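Local coordinates for protein beta-galactoside alpha-2,6-sialyltransferase (PDB 2Z4T) that probably transfers sialic acid from its CMP-activated donor to the galactose of acceptor sugars such as lactose, forming alpha-2,6 linkages, at residues N347-S352 with T437-D442; N380-A385 with Q417-M422. One frame throughout, in Å; residues are numbered along the deposited sequence.

Both contacts lie in the C-terminal, nucleotide-binding Rossmann-like domain of the GT-B fold, around the six-stranded parallel sheet. Along the chain, segment 347-352, on helix 342-349, comes first, and the partner of its Y349 lies far downstream, in 437-442. The chain then runs through strand 356-360 and helix 371-386. Contact 2 joins that helix, at 380-385, to the loop 417-422 after helix 410-417, so a smaller loop closes within a larger one. The larger loop closes when 437-442, between helix 431-436 and strand 443-447, meets 347-352 in contact 1. The two do not touch: their centres are about 19 Å apart and their nearest atoms about 8 Å.

Contact 1 (N347-S352 with T437-D442); sequences NEYNSS and TDMLPD. With MG (magnesium ion), chain K.
The hydroxyl of Y349 donates a hydrogen bond to the backbone carbonyl of M439, with OH of Y349 2.8 Å from O of M439. The contact belongs to the C-terminal half of the GT-B fold, which binds CMP. It ties segment 347-352, on helix 342-349, to the loop between helix 431-436 and strand 443-447. The donor stands 32° out of the carbonyl plane of M439, and the C=O...O angle is 147°. The accepting oxygen lies at the edge of the tyrosine ring, close to its plane. Y349 has CG anti to its own carbonyl carbon (chi1 -78°), which sends the ring across to the loop.

M439 also meets the ring through its side chain. The chain bends at chi2 and chi3, which brings CE of M439 to 3.7 Å from CE2 of Y349. P441 packs round the phenol end: its CD lies 3.6 Å from OH of Y349, and its CB 4.1 Å from CZ of Y349. The proline nitrogen is near the hydroxyl too, but it has no hydrogen to share. Outside the two segments, F401 meets the Y349 ring edge-to-face.

D438, with positive phi, is the C-prime residue of a Schellman motif that ends helix 431-436, and M439 follows it directly. Y349 works at both ends, since its backbone carbonyl is a ligand of a magnesium ion. S352, L354, N356 and D399 complete that site. The oxygen O of Y349 sits 2.5 Å from the magnesium.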
loop_
_atom_site.group_PDB
_atom_site.type_symbol
_atom_site.label_atom_id
_atom_site.label_comp_id
_atom_site.label_asym_id
_atom_site.label_seq_id
_atom_site.Cartn_x
_atom_site.Cartn_y
_atom_site.Cartn_z
ATOM N N ASN A 347 -10.743 18.852 -15.999
ATOM C CA ASN A 347 -11.841 19.700 -16.500
ATOM C C ASN A 347 -12.157 20.790 -15.496
ATOM O O ASN A 347 -12.306 21.948 -15.878
ATOM C CB ASN A 347 -13.135 18.922 -16.779
ATOM C CG ASN A 347 -13.028 17.996 -17.967
ATOM O OD1 ASN A 347 -12.209 18.204 -18.863
ATOM N ND2 ASN A 347 -13.869 16.963 -17.986
ATOM N N GLU A 348 -12.278 20.419 -14.223
ATOM C CA GLU A 348 -12.633 21.394 -13.187
ATOM C C GLU A 348 -11.580 22.477 -12.991
ATOM O O GLU A 348 -11.930 23.645 -12.841
ATOM C CB GLU A 348 -12.978 20.713 -11.879
ATOM C CG GLU A 348 -14.333 20.057 -11.922
ATOM C CD GLU A 348 -14.438 18.858 -10.992
ATOM O OE1 GLU A 348 -13.392 18.371 -10.472
ATOM O OE2 GLU A 348 -15.590 18.405 -10.789
ATOM N N TYR A 349 -10.301 22.099 -13.032
ATOM C CA TYR A 349 -9.203 23.069 -13.047
ATOM C C TYR A 349 -9.297 24.102 -14.192
ATOM O O TYR A 349 -8.688 25.174 -14.078
ATOM C CB TYR A 349 -7.836 22.362 -13.166
ATOM C CG TYR A 349 -7.263 21.714 -11.915
ATOM C CD1 TYR A 349 -7.781 21.984 -10.649
ATOM C CD2 TYR A 349 -6.173 20.833 -12.002
ATOM C CE1 TYR A 349 -7.247 21.384 -9.508
ATOM C CE2 TYR A 349 -5.627 20.229 -10.856
ATOM C CZ TYR A 349 -6.169 20.514 -9.619
ATOM O OH TYR A 349 -5.643 19.958 -8.482
ATOM N N ASN A 350 -10.086 23.814 -15.245
ATOM C CA ASN A 350 -9.800 24.327 -16.605
ATOM C C ASN A 350 -10.335 25.537 -17.384
ATOM O O ASN A 350 -9.584 25.954 -18.277
ATOM C CB ASN A 350 -9.652 23.186 -17.625
ATOM C CG ASN A 350 -8.192 22.832 -17.887
ATOM O OD1 ASN A 350 -7.882 21.808 -18.508
ATOM N ND2 ASN A 350 -7.284 23.669 -17.385
ATOM N N SER A 351 -11.531 26.126 -17.265
ATOM C CA SER A 351 -12.778 25.897 -16.546
ATOM C C SER A 351 -13.050 27.280 -15.956
ATOM O O SER A 351 -14.016 27.954 -16.326
ATOM C CB SER A 351 -12.771 24.875 -15.460
ATOM O OG SER A 351 -14.047 24.964 -14.859
ATOM N N SER A 352 -12.161 27.702 -15.059
ATOM C CA SER A 352 -12.120 29.077 -14.610
ATOM C C SER A 352 -10.756 29.713 -14.926
ATOM O O SER A 352 -9.743 29.027 -15.032
ATOM C CB SER A 352 -12.477 29.147 -13.127
ATOM O OG SER A 352 -12.091 30.368 -12.550
ATOM N N THR A 437 0.218 11.811 -10.268
ATOM C CA THR A 437 -0.427 12.016 -11.558
ATOM C C THR A 437 -0.199 13.432 -12.119
ATOM O O THR A 437 -0.759 13.802 -13.165
ATOM C CB THR A 437 -1.938 11.712 -11.494
ATOM O OG1 THR A 437 -2.547 12.530 -10.489
ATOM C CG2 THR A 437 -2.205 10.190 -11.170
ATOM N N ASP A 438 0.637 14.218 -11.432
ATOM C CA ASP A 438 0.931 15.600 -11.851
ATOM C C ASP A 438 -0.351 16.438 -11.899
ATOM O O ASP A 438 -0.612 17.128 -12.870
ATOM C CB ASP A 438 1.668 15.612 -13.198
ATOM C CG ASP A 438 2.233 16.978 -13.544
ATOM O OD1 ASP A 438 2.623 17.747 -12.612
ATOM O OD2 ASP A 438 2.290 17.297 -14.764
ATOM N N MET A 439 -1.145 16.344 -10.836
ATOM C CA MET A 439 -2.464 16.966 -10.726
ATOM C C MET A 439 -2.505 17.847 -9.483
ATOM O O MET A 439 -3.569 18.101 -8.907
ATOM C CB MET A 439 -3.559 15.897 -10.632
ATOM C CG MET A 439 -3.934 15.214 -11.957
ATOM S SD MET A 439 -4.346 16.406 -13.256
ATOM C CE MET A 439 -5.941 17.026 -12.706
ATOM N N LEU A 440 -1.334 18.302 -9.060
ATOM C CA LEU A 440 -1.264 19.305 -8.019
ATOM C C LEU A 440 -1.812 20.636 -8.536
ATOM O O LEU A 440 -1.538 21.041 -9.666
ATOM C CB LEU A 440 0.177 19.449 -7.526
ATOM C CG LEU A 440 0.658 18.619 -6.317
ATOM C CD1 LEU A 440 -0.292 17.538 -5.857
ATOM C CD2 LEU A 440 2.088 18.099 -6.536
ATOM N N PRO A 441 -2.581 21.339 -7.687
ATOM C CA PRO A 441 -3.146 22.641 -8.017
ATOM C C PRO A 441 -2.035 23.687 -7.947
ATOM O O PRO A 441 -0.891 23.329 -7.672
ATOM C CB PRO A 441 -4.127 22.849 -6.880
ATOM C CG PRO A 441 -3.431 22.205 -5.731
ATOM C CD PRO A 441 -2.930 20.933 -6.314
ATOM N N ASP A 442 -2.359 24.960 -8.159
ATOM C CA ASP A 442 -1.377 26.033 -7.968
ATOM C C ASP A 442 -1.034 26.294 -6.508
ATOM O O ASP A 442 0.084 26.695 -6.205
ATOM C CB ASP A 442 -1.862 27.335 -8.594
ATOM C CG ASP A 442 -2.241 27.153 -10.020
ATOM O OD1 ASP A 442 -1.319 26.910 -10.833
ATOM O OD2 ASP A 442 -3.455 27.208 -10.315
HETATM MG MG MG K . -9.149 27.323 -12.945
#

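Contact 2 (N380-A385 with Q417-M422)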
loop_
_atom_site.group_PDB
_atom_site.type_symbol
_atom_site.label_atom_id
_atom_site.label_comp_id
_atom_site.label_asym_id
_atom_site.label_seq_id
_atom_site.Cartn_x
_atom_site.Cartn_y
_atom_site.Cartn_z
ATOM N N ASN A 380 -12.802 27.859 9.489
ATOM C CA ASN A 380 -12.109 29.075 9.802
ATOM C C ASN A 380 -10.740 29.168 9.113
ATOM O O ASN A 380 -10.316 30.268 8.712
ATOM C CB ASN A 380 -11.993 29.281 11.310
ATOM C CG ASN A 380 -11.533 30.678 11.654
ATOM O OD1 ASN A 380 -12.173 31.648 11.280
ATOM N ND2 ASN A 380 -10.412 30.790 12.340
ATOM N N VAL A 381 -10.058 28.035 8.963
ATOM C CA VAL A 381 -8.770 28.032 8.271
ATOM C C VAL A 381 -8.955 28.334 6.783
ATOM O O VAL A 381 -8.231 29.171 6.234
ATOM C CB VAL A 381 -7.969 26.747 8.492
ATOM C CG1 VAL A 381 -6.678 26.763 7.674
ATOM C CG2 VAL A 381 -7.666 26.589 9.963
ATOM N N ILE A 382 -9.931 27.682 6.139
ATOM C CA ILE A 382 -10.261 27.990 4.741
ATOM C C ILE A 382 -10.541 29.498 4.605
ATOM O O ILE A 382 -10.038 30.154 3.690
ATOM C CB ILE A 382 -11.446 27.127 4.217
ATOM C CG1 ILE A 382 -11.039 25.648 4.159
ATOM C CG2 ILE A 382 -11.917 27.581 2.829
ATOM C CD1 ILE A 382 -12.176 24.700 4.135
ATOM N N ASN A 383 -11.309 30.045 5.540
ATOM C CA ASN A 383 -11.675 31.461 5.498
ATOM C C ASN A 383 -10.489 32.386 5.571
ATOM O O ASN A 383 -10.430 33.385 4.860
ATOM C CB ASN A 383 -12.701 31.802 6.573
ATOM C CG ASN A 383 -14.068 31.265 6.233
ATOM O OD1 ASN A 383 -14.327 30.921 5.078
ATOM N ND2 ASN A 383 -14.947 31.170 7.231
ATOM N N ASN A 384 -9.520 32.020 6.398
ATOM C CA ASN A 384 -8.292 32.790 6.491
ATOM C C ASN A 384 -7.557 32.894 5.152
ATOM O O ASN A 384 -7.039 33.960 4.800
ATOM C CB ASN A 384 -7.421 32.187 7.581
ATOM C CG ASN A 384 -7.650 32.856 8.915
ATOM O OD1 ASN A 384 -7.106 33.936 9.151
ATOM N ND2 ASN A 384 -8.476 32.241 9.791
ATOM N N ALA A 385 -7.565 31.795 4.397
ATOM C CA ALA A 385 -6.932 31.708 3.072
ATOM C C ALA A 385 -7.614 32.517 1.959
ATOM O O ALA A 385 -6.925 33.060 1.080
ATOM C CB ALA A 385 -6.780 30.231 2.641
ATOM N N GLN A 417 -20.678 21.544 2.994
ATOM C CA GLN A 417 -21.918 22.307 2.830
ATOM C C GLN A 417 -21.796 23.775 3.234
ATOM O O GLN A 417 -22.697 24.583 2.994
ATOM C CB GLN A 417 -23.128 21.620 3.475
ATOM C CG GLN A 417 -22.957 21.166 4.910
ATOM C CD GLN A 417 -23.823 19.942 5.255
ATOM O OE1 GLN A 417 -24.229 19.170 4.370
ATOM N NE2 GLN A 417 -24.096 19.758 6.547
ATOM N N ASN A 418 -20.652 24.129 3.803
ATOM C CA ASN A 418 -20.361 25.528 4.040
ATOM C C ASN A 418 -19.980 26.316 2.778
ATOM O O ASN A 418 -20.011 27.543 2.802
ATOM C CB ASN A 418 -19.275 25.688 5.108
ATOM C CG ASN A 418 -19.351 27.030 5.787
ATOM O OD1 ASN A 418 -18.450 27.865 5.665
ATOM N ND2 ASN A 418 -20.458 27.266 6.472
ATOM N N TYR A 419 -19.620 25.609 1.698
ATOM C CA TYR A 419 -19.097 26.241 0.472
ATOM C C TYR A 419 -19.737 25.743 -0.815
ATOM O O TYR A 419 -19.288 24.759 -1.376
ATOM C CB TYR A 419 -17.578 26.087 0.362
ATOM C CG TYR A 419 -16.820 26.665 1.528
ATOM C CD1 TYR A 419 -16.529 28.043 1.597
ATOM C CD2 TYR A 419 -16.403 25.837 2.570
ATOM C CE1 TYR A 419 -15.836 28.577 2.674
ATOM C CE2 TYR A 419 -15.705 26.351 3.652
ATOM C CZ TYR A 419 -15.419 27.723 3.714
ATOM O OH TYR A 419 -14.722 28.207 4.816
ATOM N N PRO A 420 -20.760 26.465 -1.308
ATOM C CA PRO A 420 -21.575 26.157 -2.501
ATOM C C PRO A 420 -21.033 25.487 -3.796
ATOM O O PRO A 420 -21.467 24.370 -3.999
ATOM C CB PRO A 420 -22.321 27.473 -2.787
ATOM C CG PRO A 420 -22.483 28.086 -1.421
ATOM C CD PRO A 420 -21.223 27.707 -0.647
ATOM N N SER A 421 -20.158 25.990 -4.691
ATOM C CA SER A 421 -18.932 26.814 -4.632
ATOM C C SER A 421 -17.676 25.882 -4.648
ATOM O O SER A 421 -16.911 25.853 -5.626
ATOM C CB SER A 421 -18.881 27.856 -3.525
ATOM O OG SER A 421 -17.624 28.551 -3.536
ATOM N N MET A 422 -17.490 25.097 -3.588
ATOM C CA MET A 422 -16.315 24.227 -3.472
ATOM C C MET A 422 -16.420 22.959 -4.321
ATOM O O MET A 422 -17.499 22.407 -4.475
ATOM C CB MET A 422 -16.114 23.847 -2.014
ATOM C CG MET A 422 -14.787 23.221 -1.685
ATOM S SD MET A 422 -14.454 23.412 0.078
ATOM C CE MET A 422 -15.704 22.327 0.710
HETATM O O HOH W 1 -17.770 30.309 6.955
#
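Y419 reaches from the loop after helix 410-417 to the side of helix 371-386, where I382 and N383 receive it. Both helices lie beside the parallel sheet of the Rossmann-like domain that binds CMP in this GT-B fold. CB points toward helix 371-386. With CG beside the backbone N (chi1 -58°), the ring runs on toward I382 and N383.

Farther out, CG2 of I382 lies near both sides of the ring. On the CE2 side CD1 of I382 adds to it, 3.9 Å from CE2 of Y419; on the CE1 side OD1 of N383 does, 3.7 Å from CE1 of Y419. At the end of the ring, CZ of Y419 is 3.6 Å from CG2 of I382. The isoleucine comes from the opposite direction, its CG2 anti to its backbone N.

The hydroxyl is the last atom. OH of Y419 donates to OD1 of N383 over 2.8 Å. OH of Y419 also lies against I382, 3.5 Å from its CG2. The bond is not aimed at a lone pair: the donor stands 58° out of the carbonyl plane, and the amide and ring planes are 71° apart. The amide oxygen nevertheless lies at the ring edge, in the plane of the ring. N418 OD1 lies over one face of the Y419 ring, offset toward its rim. L400 of strand 399-403 touches both I382 and Y419, which ties the contact to the parallel sheet.

ND2 of N383 donates to a water 3.0 Å away, and that same water donates to OD1 of N418 at 2.8 Å.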